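Local coordinates for protein leucyl-tRNA synthetase (Giardia intestinalis, PDB 3PZ6) that probably removes wrongly attached amino acids from tRNA(Leu) through this isolated CP1 editing domain, one piece of a class I synthetase that probably attaches leucine to tRNA(Leu) using ATP, at residues A[64-69]-A[150-155]; A[171-176]-A[206-211]; A[193-198]-A[241-246]; A[200-205]-A[219-224]. The protein carries 2 engineered substitutions. All blocks are in the same frame, centred on the assembly; numbering follows the deposited sequence.

Contact 1: residues A[64-69]-A[150-155]; sequences KAIFDQ and SDLLLA
The side-chain nitrogen NE2 of Gln69 is gripped twice from strand 143-148, firmly by the carbonyl oxygen of Glu146 and weakly by the hydroxyl of Ser145, and the other end of the same amide looks across at Asp151. This is a helix-to-helix contact in the CP1 editing domain, where helix 61-71 lies against the end of the short helix 149-152. Gln69 OE1 and Asp151 OD2 stand 4.1 Å apart without a hydrogen bond between them, as expected of two acceptor oxygens. The amide and carboxylate planes are turned 69° against each other. Asp151 OD2 has a weak bond to Ser148 instead, so each polar end is tied to its own surroundings and the two merely cross.

The apolar half of the contact belongs to Ile66. With CG1 anti to the carbonyl carbon (chi1 -66°) and the chain then extended, CD1 is carried over to the opposite backbone, reaching the carbonyl oxygen of Asp151 at 3.7 Å. The backbones run close here, the CA atoms of Ile66 and Asp151 lying 6.9 Å apart. Helix 149-152 ends at once: a type II turn from Leu152 to Ala155 is closed by Ala155 N on Leu152 O at 3.0 Å. Although the CB of Leu152 points away from helix 61-71, its branch swings back, and methyl CD2 meets Ile66 CD1 at 4.1 Å, the two side chains crossing at about a right angle.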
loop_
_atom_site.group_PDB
_atom_site.type_symbol
_atom_site.label_atom_id
_atom_site.label_comp_id
_atom_site.label_asym_id
_atom_site.label_seq_id
_atom_site.Cartn_x
_atom_site.Cartn_y
_atom_site.Cartn_z
ATOM N N LYS A 64 15.401 -4.330 -6.928
ATOM C CA LYS A 64 16.637 -5.095 -7.069
ATOM C C LYS A 64 17.627 -4.815 -5.933
ATOM O O LYS A 64 18.210 -5.745 -5.372
ATOM C CB LYS A 64 17.286 -4.832 -8.434
ATOM N N ALA A 65 17.797 -3.541 -5.587
ATOM C CA ALA A 65 18.729 -3.155 -4.525
ATOM C C ALA A 65 18.319 -3.697 -3.159
ATOM O O ALA A 65 19.178 -4.095 -2.370
ATOM C CB ALA A 65 18.902 -1.642 -4.474
ATOM N N ILE A 66 17.013 -3.713 -2.886
ATOM C CA ILE A 66 16.497 -4.312 -1.657
ATOM C C ILE A 66 16.810 -5.812 -1.629
ATOM O O ILE A 66 17.275 -6.326 -0.614
ATOM C CB ILE A 66 14.982 -4.060 -1.470
ATOM C CG1 ILE A 66 14.708 -2.565 -1.265
ATOM C CG2 ILE A 66 14.445 -4.852 -0.284
ATOM C CD1 ILE A 66 13.256 -2.143 -1.494
ATOM N N PHE A 67 16.574 -6.496 -2.749
ATOM C CA PHE A 67 16.857 -7.929 -2.847
ATOM C C PHE A 67 18.351 -8.232 -2.721
ATOM O O PHE A 67 18.738 -9.117 -1.962
ATOM C CB PHE A 67 16.278 -8.539 -4.134
ATOM C CG PHE A 67 14.785 -8.740 -4.101
ATOM C CD1 PHE A 67 14.203 -9.612 -3.190
ATOM C CD2 PHE A 67 13.960 -8.071 -4.995
ATOM C CE1 PHE A 67 12.821 -9.795 -3.160
ATOM C CE2 PHE A 67 12.581 -8.249 -4.969
ATOM C CZ PHE A 67 12.011 -9.112 -4.053
ATOM N N ASP A 68 19.180 -7.482 -3.445
ATOM C CA ASP A 68 20.636 -7.639 -3.370
ATOM C C ASP A 68 21.156 -7.534 -1.938
ATOM O O ASP A 68 22.044 -8.287 -1.537
ATOM C CB ASP A 68 21.343 -6.617 -4.265
ATOM C CG ASP A 68 21.323 -7.009 -5.733
ATOM O OD1 ASP A 68 20.717 -8.052 -6.072
ATOM O OD2 ASP A 68 21.915 -6.274 -6.555
ATOM N N GLN A 69 20.585 -6.602 -1.179
ATOM C CA GLN A 69 20.934 -6.390 0.220
ATOM C C GLN A 69 20.432 -7.542 1.092
ATOM O O GLN A 69 21.118 -7.964 2.022
ATOM C CB GLN A 69 20.346 -5.062 0.700
ATOM C CG GLN A 69 20.748 -4.648 2.104
ATOM C CD GLN A 69 19.779 -3.648 2.710
ATOM O OE1 GLN A 69 19.443 -2.628 2.096
ATOM N NE2 GLN A 69 19.325 -3.937 3.926
ATOM N N SER A 150 14.228 5.744 1.988
ATOM C CA SER A 150 14.942 5.993 0.739
ATOM C C SER A 150 15.026 4.771 -0.175
ATOM O O SER A 150 14.817 4.886 -1.383
ATOM C CB SER A 150 16.355 6.493 1.039
ATOM O OG SER A 150 16.370 7.900 1.114
ATOM N N ASP A 151 15.349 3.617 0.408
ATOM C CA ASP A 151 15.451 2.371 -0.335
ATOM C C ASP A 151 14.080 1.929 -0.860
ATOM O O ASP A 151 13.964 1.457 -1.998
ATOM C CB ASP A 151 16.054 1.271 0.545
ATOM C CG ASP A 151 17.474 1.578 0.985
ATOM O OD1 ASP A 151 18.217 2.248 0.227
ATOM O OD2 ASP A 151 17.852 1.139 2.095
ATOM N N LEU A 152 13.054 2.110 -0.028
ATOM C CA LEU A 152 11.677 1.736 -0.361
ATOM C C LEU A 152 11.032 2.644 -1.402
ATOM O O LEU A 152 10.228 2.192 -2.221
ATOM C CB LEU A 152 10.805 1.719 0.895
ATOM C CG LEU A 152 11.112 0.644 1.927
ATOM C CD1 LEU A 152 10.358 0.951 3.189
ATOM C CD2 LEU A 152 10.747 -0.734 1.398
ATOM N N LEU A 153 11.390 3.923 -1.368
ATOM C CA LEU A 153 10.734 4.918 -2.207
ATOM C C LEU A 153 10.810 4.535 -3.686
ATOM O O LEU A 153 11.832 4.037 -4.158
ATOM C CB LEU A 153 11.339 6.299 -1.954
ATOM C CG LEU A 153 10.377 7.487 -1.894
ATOM C CD1 LEU A 153 9.388 7.356 -0.728
ATOM C CD2 LEU A 153 11.145 8.804 -1.792
ATOM N N LEU A 154 9.704 4.739 -4.395
ATOM C CA LEU A 154 9.580 4.409 -5.822
ATOM C C LEU A 154 9.840 2.923 -6.166
ATOM O O LEU A 154 10.235 2.599 -7.282
ATOM C CB LEU A 154 10.428 5.353 -6.685
ATOM C CG LEU A 154 10.383 6.840 -6.322
ATOM C CD1 LEU A 154 11.355 7.618 -7.179
ATOM C CD2 LEU A 154 8.969 7.424 -6.427
ATOM N N ALA A 155 9.609 2.037 -5.201
ATOM C CA ALA A 155 9.574 0.604 -5.461
ATOM C C ALA A 155 8.189 0.224 -5.972
ATOM O O ALA A 155 7.247 1.017 -5.870
ATOM C CB ALA A 155 9.893 -0.171 -4.202
#

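Contact 2: residues A[171-176]-A[206-211]; sequences PLETIK and NGIAEK
Glu173 makes a thin surface contact with Ile208 and Lys211, joining a type I beta turn at the end of a central strand to the short, weakly bonded helix 208-211. The turn runs from Leu172 to Ile175, just after strand 167-171, and its own closing bond, Ile175 N to Leu172 O, is weak at 3.5 Å. Only 106 Å² is buried between the two segments, and no hydrogen bond or salt bridge spans them.

Glu173 supplies nearly all of its side of the interface. Its CG is anti to the carbonyl carbon (chi1 -68°) and the chain is extended beyond it, which takes the carboxylate out from the turn to the helix. There its two oxygens part company. OE2 rests near the end of Ile208, 4.2 Å from CD1, where the two side chains slide past each other in opposite directions. OE1 lies beside the aliphatic part of Lys211, with CE at 3.9 Å, and takes its firm polar partner from the hydroxyl of Tyr212, just beyond the helix. The example illustrates how opposite charges can be neighbours without pairing; any attraction between them is probably modest, and both side chains also touch a crystal neighbour.

On the helical side, Gly207, with its positive phi, leads into the first turn, and Lys211 N bonds to Gly207 O at 3.1 Å. Lys211 runs extended as far as CE, but the last torsion (chi4 57°) bends the chain and leaves NZ 5.2 Å from Glu173 OE1.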
loop_
_atom_site.group_PDB
_atom_site.type_symbol
_atom_site.label_atom_id
_atom_site.label_comp_id
_atom_site.label_asym_id
_atom_site.label_seq_id
_atom_site.Cartn_x
_atom_site.Cartn_y
_atom_site.Cartn_z
ATOM N N PRO A 171 6.037 8.882 -1.416
ATOM C CA PRO A 171 6.401 9.624 -0.222
ATOM C C PRO A 171 5.230 10.311 0.483
ATOM O O PRO A 171 4.494 11.091 -0.129
ATOM C CB PRO A 171 7.396 10.668 -0.758
ATOM C CG PRO A 171 6.986 10.894 -2.138
ATOM C CD PRO A 171 6.405 9.611 -2.642
ATOM N N LEU A 172 5.060 10.001 1.765
ATOM C CA LEU A 172 4.154 10.751 2.622
ATOM C C LEU A 172 4.922 11.294 3.823
ATOM O O LEU A 172 5.329 10.545 4.699
ATOM C CB LEU A 172 2.959 9.901 3.055
ATOM C CG LEU A 172 1.810 10.647 3.765
ATOM C CD1 LEU A 172 1.162 11.712 2.868
ATOM C CD2 LEU A 172 0.769 9.667 4.275
ATOM N N GLU A 173 5.115 12.606 3.846
ATOM C CA GLU A 173 5.970 13.265 4.837
ATOM C C GLU A 173 5.400 13.322 6.255
ATOM O O GLU A 173 6.126 13.640 7.200
ATOM C CB GLU A 173 6.323 14.680 4.375
ATOM C CG GLU A 173 7.233 14.718 3.168
ATOM C CD GLU A 173 7.334 16.104 2.547
ATOM O OE1 GLU A 173 8.408 16.419 1.982
ATOM O OE2 GLU A 173 6.346 16.880 2.618
ATOM N N THR A 174 4.114 13.006 6.396
ATOM C CA THR A 174 3.425 13.108 7.682
ATOM C C THR A 174 3.221 11.759 8.384
ATOM O O THR A 174 2.547 11.692 9.413
ATOM C CB THR A 174 2.054 13.814 7.533
ATOM O OG1 THR A 174 1.192 13.022 6.705
ATOM C CG2 THR A 174 2.218 15.203 6.920
ATOM N N ILE A 175 3.796 10.691 7.832
ATOM C CA ILE A 175 3.703 9.371 8.454
ATOM C C ILE A 175 4.375 9.363 9.830
ATOM O O ILE A 175 5.470 9.914 9.997
ATOM C CB ILE A 175 4.299 8.267 7.554
ATOM C CG1 ILE A 175 3.304 7.915 6.444
ATOM C CG2 ILE A 175 4.664 7.025 8.378
ATOM C CD1 ILE A 175 3.800 6.894 5.443
ATOM N N LYS A 176 3.703 8.749 10.803
ATOM C CA LYS A 176 4.240 8.601 12.156
ATOM C C LYS A 176 4.703 7.173 12.408
ATOM O O LYS A 176 3.896 6.244 12.424
ATOM C CB LYS A 176 3.205 9.020 13.210
ATOM C CG LYS A 176 2.676 10.444 13.060
ATOM C CD LYS A 176 3.783 11.488 13.176
ATOM C CE LYS A 176 3.244 12.904 12.962
ATOM N NZ LYS A 176 4.355 13.917 12.942
ATOM N N ASN A 206 4.700 22.633 -5.544
ATOM C CA ASN A 206 5.914 23.142 -4.885
ATOM C C ASN A 206 7.178 22.294 -5.121
ATOM O O ASN A 206 8.037 22.173 -4.243
ATOM C CB ASN A 206 5.658 23.388 -3.393
ATOM C CG ASN A 206 4.569 24.434 -3.149
ATOM O OD1 ASN A 206 4.090 25.097 -4.082
ATOM N ND2 ASN A 206 4.179 24.590 -1.886
ATOM N N GLY A 207 7.269 21.718 -6.318
ATOM C CA GLY A 207 8.406 20.907 -6.732
ATOM C C GLY A 207 8.560 19.565 -6.035
ATOM O O GLY A 207 9.641 18.976 -6.060
ATOM N N ILE A 208 7.478 19.068 -5.439
ATOM C CA ILE A 208 7.555 17.904 -4.557
ATOM C C ILE A 208 7.826 16.584 -5.283
ATOM O O ILE A 208 8.470 15.702 -4.726
ATOM C CB ILE A 208 6.314 17.802 -3.621
ATOM C CG1 ILE A 208 6.600 16.860 -2.445
ATOM C CG2 ILE A 208 5.063 17.435 -4.412
ATOM C CD1 ILE A 208 5.447 16.682 -1.477
ATOM N N ALA A 209 7.345 16.455 -6.516
ATOM C CA ALA A 209 7.632 15.267 -7.317
ATOM C C ALA A 209 9.119 15.172 -7.691
ATOM O O ALA A 209 9.717 14.089 -7.615
ATOM C CB ALA A 209 6.766 15.225 -8.544
ATOM N N GLU A 210 9.707 16.309 -8.067
ATOM C CA GLU A 210 11.112 16.375 -8.459
ATOM C C GLU A 210 12.008 16.088 -7.275
ATOM O O GLU A 210 13.002 15.373 -7.407
ATOM C CB GLU A 210 11.485 17.757 -8.999
ATOM C CG GLU A 210 10.450 18.433 -9.873
ATOM C CD GLU A 210 10.954 19.752 -10.465
ATOM O OE1 GLU A 210 10.309 20.800 -10.221
ATOM O OE2 GLU A 210 11.989 19.736 -11.173
ATOM N N LYS A 211 11.656 16.672 -6.132
ATOM C CA LYS A 211 12.395 16.504 -4.883
ATOM C C LYS A 211 12.656 15.036 -4.527
ATOM O O LYS A 211 13.700 14.719 -3.971
ATOM C CB LYS A 211 11.667 17.206 -3.726
ATOM C CG LYS A 211 12.227 16.868 -2.343
ATOM C CD LYS A 211 11.534 17.636 -1.247
ATOM C CE LYS A 211 11.840 17.042 0.132
ATOM N NZ LYS A 211 13.307 16.990 0.447
#

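Contact 3: residues A[193-198]-A[241-246]; sequences DDYACY and RLCEES
Glu244 receives the hydroxyl of Tyr195 on the anti side of its carboxylate oxygen, and the carboxylate plane stands perpendicular, at 90°, to the tyrosine ring. Tyr195 OH donates to Glu244 OE2 at 2.7 Å, with the hydroxyl 25° out of the carboxylate plane. Seen from the tyrosine, the acceptor lies at the ring edge, in the plane of the ring. Glu244 gets there by bending: its CB does not aim at helix 192-202, but the kink at chi2 (-61°) curls the chain back so that its tip meets the phenol. The same OE2 has a long, weak ion pair with Lys199 of that helix, so the lysine probably helps a little to balance the carboxylate's charge.

Beneath this polar link, Cys243 fills in the apolar part of a helix-helix packing. Its CB sits 3.9 Å from Tyr195 CD2, while SG makes a sulfur-aromatic contact 5.4 Å from the ring centroid and oblique to the ring. Tyr195 thus serves both as a donor at its tip and as an apolar surface along its flank. Behind the interface, the hydroxyl OG of Ser246 turns back onto the carbonyl oxygen of Leu242 at 3.1 Å, where helix 238-245 runs out.

Helix 254-271 packs against both partners: Leu242 and Cys243 touch Ile260, and Asp193 touches Leu257. Helix 192-202 is tied in turn toward the central sheet, where Asp194 bonds to the indole nitrogen of Trp99 in strand 97-100.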
loop_
_atom_site.group_PDB
_atom_site.type_symbol
_atom_site.label_atom_id
_atom_site.label_comp_id
_atom_site.label_asym_id
_atom_site.label_seq_id
_atom_site.Cartn_x
_atom_site.Cartn_y
_atom_site.Cartn_z
ATOM N N ASP A 193 -7.120 12.779 2.464
ATOM C CA ASP A 193 -5.687 12.947 2.706
ATOM C C ASP A 193 -4.869 12.220 1.640
ATOM O O ASP A 193 -3.955 12.808 1.051
ATOM C CB ASP A 193 -5.301 12.478 4.121
ATOM C CG ASP A 193 -5.634 13.527 5.205
ATOM O OD1 ASP A 193 -5.460 14.745 4.952
ATOM O OD2 ASP A 193 -6.072 13.145 6.316
ATOM N N ASP A 194 -5.219 10.956 1.383
ATOM C CA ASP A 194 -4.622 10.198 0.288
ATOM C C ASP A 194 -4.711 10.983 -1.020
ATOM O O ASP A 194 -3.707 11.132 -1.724
ATOM C CB ASP A 194 -5.292 8.827 0.118
ATOM C CG ASP A 194 -4.865 7.816 1.168
ATOM O OD1 ASP A 194 -3.930 8.075 1.950
ATOM O OD2 ASP A 194 -5.478 6.734 1.209
ATOM N N TYR A 195 -5.898 11.493 -1.338
ATOM C CA TYR A 195 -6.083 12.228 -2.586
ATOM C C TYR A 195 -5.261 13.519 -2.648
ATOM O O TYR A 195 -4.673 13.823 -3.689
ATOM C CB TYR A 195 -7.554 12.534 -2.869
ATOM C CG TYR A 195 -7.745 13.306 -4.161
ATOM C CD1 TYR A 195 -7.562 12.682 -5.404
ATOM C CD2 TYR A 195 -8.103 14.647 -4.149
ATOM C CE1 TYR A 195 -7.732 13.370 -6.596
ATOM C CE2 TYR A 195 -8.275 15.350 -5.344
ATOM C CZ TYR A 195 -8.088 14.703 -6.565
ATOM O OH TYR A 195 -8.255 15.395 -7.751
ATOM N N ALA A 196 -5.229 14.266 -1.542
ATOM C CA ALA A 196 -4.492 15.530 -1.496
ATOM C C ALA A 196 -3.009 15.307 -1.827
ATOM O O ALA A 196 -2.458 15.965 -2.707
ATOM C CB ALA A 196 -4.660 16.218 -0.142
ATOM N N CYS A 197 -2.382 14.354 -1.145
ATOM C CA CYS A 197 -0.994 14.033 -1.415
ATOM C C CYS A 197 -0.790 13.492 -2.825
ATOM O O CYS A 197 0.154 13.881 -3.513
ATOM C CB CYS A 197 -0.450 13.044 -0.404
ATOM S SG CYS A 197 1.322 12.858 -0.611
ATOM N N TYR A 198 -1.691 12.608 -3.248
ATOM C CA TYR A 198 -1.647 12.030 -4.581
ATOM C C TYR A 198 -1.645 13.142 -5.631
ATOM O O TYR A 198 -0.789 13.163 -6.518
ATOM C CB TYR A 198 -2.819 11.059 -4.763
ATOM C CG TYR A 198 -3.035 10.569 -6.179
ATOM C CD1 TYR A 198 -2.429 9.398 -6.637
ATOM C CD2 TYR A 198 -3.854 11.271 -7.058
ATOM C CE1 TYR A 198 -2.632 8.948 -7.943
ATOM C CE2 TYR A 198 -4.056 10.832 -8.356
ATOM C CZ TYR A 198 -3.446 9.672 -8.790
ATOM O OH TYR A 198 -3.658 9.246 -10.085
ATOM N N ARG A 241 -14.584 14.277 -5.486
ATOM C CA ARG A 241 -15.692 15.234 -5.683
ATOM C C ARG A 241 -15.769 16.314 -4.602
ATOM O O ARG A 241 -15.886 17.500 -4.908
ATOM C CB ARG A 241 -17.045 14.520 -5.764
ATOM C CG ARG A 241 -17.286 13.745 -7.044
ATOM C CD ARG A 241 -18.615 13.011 -6.966
ATOM N NE ARG A 241 -18.723 11.948 -7.962
ATOM C CZ ARG A 241 -19.240 12.102 -9.176
ATOM N NH1 ARG A 241 -19.707 13.282 -9.559
ATOM N NH2 ARG A 241 -19.291 11.071 -10.007
ATOM N N LEU A 242 -15.716 15.901 -3.340
ATOM C CA LEU A 242 -15.750 16.856 -2.243
ATOM C C LEU A 242 -14.491 17.711 -2.204
ATOM O O LEU A 242 -14.572 18.910 -1.983
ATOM C CB LEU A 242 -15.987 16.156 -0.902
ATOM C CG LEU A 242 -17.332 15.448 -0.683
ATOM C CD1 LEU A 242 -17.477 15.049 0.771
ATOM C CD2 LEU A 242 -18.530 16.297 -1.117
ATOM N N CYS A 243 -13.333 17.101 -2.443
ATOM C CA CYS A 243 -12.077 17.846 -2.485
ATOM C C CYS A 243 -12.033 18.876 -3.610
ATOM O O CYS A 243 -11.510 19.972 -3.415
ATOM C CB CYS A 243 -10.875 16.906 -2.596
ATOM S SG CYS A 243 -10.369 16.147 -1.041
ATOM N N GLU A 244 -12.583 18.528 -4.772
ATOM C CA GLU A 244 -12.522 19.403 -5.946
ATOM C C GLU A 244 -13.599 20.490 -5.946
ATOM O O GLU A 244 -13.373 21.592 -6.461
ATOM C CB GLU A 244 -12.559 18.599 -7.257
ATOM C CG GLU A 244 -11.311 17.739 -7.538
ATOM C CD GLU A 244 -10.014 18.546 -7.673
ATOM O OE1 GLU A 244 -10.067 19.738 -8.050
ATOM O OE2 GLU A 244 -8.932 17.980 -7.404
ATOM N N GLU A 245 -14.758 20.180 -5.368
ATOM C CA GLU A 245 -15.854 21.144 -5.255
ATOM C C GLU A 245 -15.671 22.103 -4.077
ATOM O O GLU A 245 -16.352 23.121 -4.000
ATOM C CB GLU A 245 -17.207 20.430 -5.172
ATOM N N SER A 246 -14.762 21.773 -3.162
ATOM C CA SER A 246 -14.382 22.686 -2.084
ATOM C C SER A 246 -13.070 23.391 -2.413
ATOM O O SER A 246 -12.562 24.175 -1.612
ATOM C CB SER A 246 -14.251 21.944 -0.754
ATOM O OG SER A 246 -15.489 21.384 -0.355
#

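Contact 4: residues A[200-205]-A[219-224]; sequences DILENR and MLEPYS
Leu220 enters the contact at CB, which lies 4.0 Å from methyl CD1 of Leu202 in the last turn of helix 192-202. From there the torsion at chi1 (-82°) sets CG beside the backbone nitrogen, and the branch CD1 reaches the helix itself. This methyl packs on Ile201, 3.6 Å from its CB and equally close to its CG2, and also lies against the backbone nitrogen of Leu202 at 3.7 Å. Leu220 and Ile201 cross at about a right angle, a compact apolar fit between a helix end and a turn.

Leu202 does double duty: its CD1 also meets the aliphatic CG of Glu221 at 3.8 Å. The helix stops in a Schellman motif, in which Asn204, with positive phi, is the C-prime residue and Arg205 N returns to Asp200 O. In the other segment, residues 220-223 form a type I turn closed by Tyr223 N on Leu220 O.

The helix end and the turn meet through leucine and isoleucine against strand 167-171 of the mixed sheet: Ile201 touches Pro171 and Leu220 touches Leu170, both of that strand, while Leu202 and Glu221 share Val216 of helix 216-219.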
loop_
_atom_site.group_PDB
_atom_site.type_symbol
_atom_site.label_atom_id
_atom_site.label_comp_id
_atom_site.label_asym_id
_atom_site.label_seq_id
_atom_site.Cartn_x
_atom_site.Cartn_y
_atom_site.Cartn_z
ATOM N N ASP A 200 -1.007 16.412 -5.118
ATOM C CA ASP A 200 0.240 17.166 -4.939
ATOM C C ASP A 200 1.419 16.608 -5.765
ATOM O O ASP A 200 2.145 17.375 -6.406
ATOM C CB ASP A 200 0.627 17.232 -3.458
ATOM C CG ASP A 200 -0.161 18.282 -2.688
ATOM O OD1 ASP A 200 -0.889 19.091 -3.322
ATOM O OD2 ASP A 200 -0.049 18.296 -1.440
ATOM N N ILE A 201 1.597 15.282 -5.741
ATOM C CA ILE A 201 2.650 14.624 -6.502
ATOM C C ILE A 201 2.369 14.784 -7.999
ATOM O O ILE A 201 3.247 15.192 -8.762
ATOM C CB ILE A 201 2.774 13.105 -6.162
ATOM C CG1 ILE A 201 2.792 12.840 -4.643
ATOM C CG2 ILE A 201 3.961 12.466 -6.894
ATOM C CD1 ILE A 201 4.130 12.927 -3.963
ATOM N N LEU A 202 1.136 14.486 -8.402
ATOM C CA LEU A 202 0.737 14.485 -9.809
ATOM C C LEU A 202 1.063 15.787 -10.546
ATOM O O LEU A 202 1.543 15.761 -11.683
ATOM C CB LEU A 202 -0.756 14.166 -9.929
ATOM C CG LEU A 202 -1.382 13.843 -11.285
ATOM C CD1 LEU A 202 -0.810 12.570 -11.904
ATOM C CD2 LEU A 202 -2.898 13.739 -11.138
ATOM N N GLU A 203 0.817 16.911 -9.883
ATOM C CA GLU A 203 1.009 18.235 -10.478
ATOM C C GLU A 203 2.273 18.901 -9.948
ATOM O O GLU A 203 2.430 20.112 -10.044
ATOM C CB GLU A 203 -0.208 19.128 -10.212
ATOM C CG GLU A 203 -1.558 18.507 -10.598
ATOM C CD GLU A 203 -2.738 19.355 -10.144
ATOM O OE1 GLU A 203 -2.626 20.034 -9.097
ATOM O OE2 GLU A 203 -3.786 19.347 -10.832
ATOM N N ASN A 204 3.171 18.100 -9.387
ATOM C CA ASN A 204 4.454 18.582 -8.878
ATOM C C ASN A 204 4.349 19.844 -8.008
ATOM O O ASN A 204 5.176 20.757 -8.107
ATOM C CB ASN A 204 5.434 18.784 -10.033
ATOM C CG ASN A 204 6.836 19.064 -9.557
ATOM O OD1 ASN A 204 7.326 18.437 -8.623
ATOM N ND2 ASN A 204 7.491 20.019 -10.196
ATOM N N ARG A 205 3.330 19.874 -7.150
ATOM C CA ARG A 205 3.068 21.002 -6.271
ATOM C C ARG A 205 4.303 21.363 -5.460
ATOM O O ARG A 205 4.893 20.507 -4.798
ATOM C CB ARG A 205 1.874 20.697 -5.363
ATOM C CG ARG A 205 1.721 21.639 -4.176
ATOM C CD ARG A 205 0.278 22.093 -3.979
ATOM N NE ARG A 205 0.037 23.379 -4.628
ATOM C CZ ARG A 205 -0.450 23.540 -5.858
ATOM N NH1 ARG A 205 -0.775 22.490 -6.613
ATOM N NH2 ARG A 205 -0.618 24.767 -6.334
ATOM N N MET A 219 4.471 6.565 -12.705
ATOM C CA MET A 219 4.171 6.152 -11.342
ATOM C C MET A 219 2.811 6.596 -10.784
ATOM O O MET A 219 2.364 6.068 -9.771
ATOM C CB MET A 219 5.313 6.571 -10.404
ATOM C CG MET A 219 6.681 6.034 -10.812
ATOM S SD MET A 219 7.991 6.615 -9.726
ATOM C CE MET A 219 9.458 5.843 -10.433
ATOM N N LEU A 220 2.147 7.534 -11.454
ATOM C CA LEU A 220 0.868 8.076 -10.971
ATOM C C LEU A 220 -0.233 8.164 -12.015
ATOM O O LEU A 220 -1.361 7.751 -11.753
ATOM C CB LEU A 220 1.056 9.455 -10.335
ATOM C CG LEU A 220 1.534 9.511 -8.894
ATOM C CD1 LEU A 220 1.109 10.825 -8.325
ATOM C CD2 LEU A 220 0.888 8.398 -8.099
ATOM N N GLU A 221 0.089 8.717 -13.182
ATOM C CA GLU A 221 -0.870 8.873 -14.284
ATOM C C GLU A 221 -1.620 7.600 -14.707
ATOM O O GLU A 221 -2.806 7.675 -15.017
ATOM C CB GLU A 221 -0.199 9.527 -15.493
ATOM C CG GLU A 221 -0.026 11.041 -15.333
ATOM C CD GLU A 221 0.787 11.690 -16.450
ATOM O OE1 GLU A 221 0.960 11.064 -17.532
ATOM O OE2 GLU A 221 1.249 12.839 -16.237
ATOM N N PRO A 222 -0.941 6.428 -14.722
ATOM C CA PRO A 222 -1.705 5.216 -15.036
ATOM C C PRO A 222 -2.532 4.663 -13.867
ATOM O O PRO A 222 -3.278 3.703 -14.052
ATOM C CB PRO A 222 -0.618 4.201 -15.432
ATOM C CG PRO A 222 0.685 4.936 -15.397
ATOM C CD PRO A 222 0.490 6.128 -14.546
ATOM N N TYR A 223 -2.405 5.251 -12.681
ATOM C CA TYR A 223 -3.120 4.754 -11.503
ATOM C C TYR A 223 -4.083 5.800 -10.962
ATOM O O TYR A 223 -3.890 6.360 -9.882
ATOM C CB TYR A 223 -2.132 4.295 -10.427
ATOM C CG TYR A 223 -0.989 3.495 -10.998
ATOM C CD1 TYR A 223 -1.118 2.125 -11.221
ATOM C CD2 TYR A 223 0.215 4.115 -11.345
ATOM C CE1 TYR A 223 -0.076 1.396 -11.765
ATOM C CE2 TYR A 223 1.259 3.394 -11.893
ATOM C CZ TYR A 223 1.111 2.036 -12.100
ATOM O OH TYR A 223 2.145 1.311 -12.646
ATOM N N SER A 224 -5.124 6.076 -11.728
ATOM C CA SER A 224 -6.118 7.050 -11.316
ATOM C C SER A 224 -7.016 6.454 -10.232
ATOM O O SER A 224 -7.195 5.232 -10.179
ATOM C CB SER A 224 -6.968 7.450 -12.511
ATOM O OG SER A 224 -7.759 6.344 -12.916
#

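Overall arrangement
Along the chain, contact 1 closes before the others open; contacts 2 and 3 interleave, and contact 4 is nested within the loop closed by contact 3. Contacts 3 and 4, with centres about 13 Å apart, both use helix 192-202, and the hydroxyl of Tyr198 probably joins them by bonding to the backbone of the 219-224 turn. The centres of contacts 2 and 4 are about 12 Å apart, and Asn204 bonds to Glu210 between them. Contact 1 lies farther off, but it touches contact 2 (Leu153 on Pro171) and contact 4 (Leu154 on Met219). Strand 167-171 is touched by residues of contacts 1 and 4 and ends in contact 2, so these parts of the CP1 domain pack on a common strand.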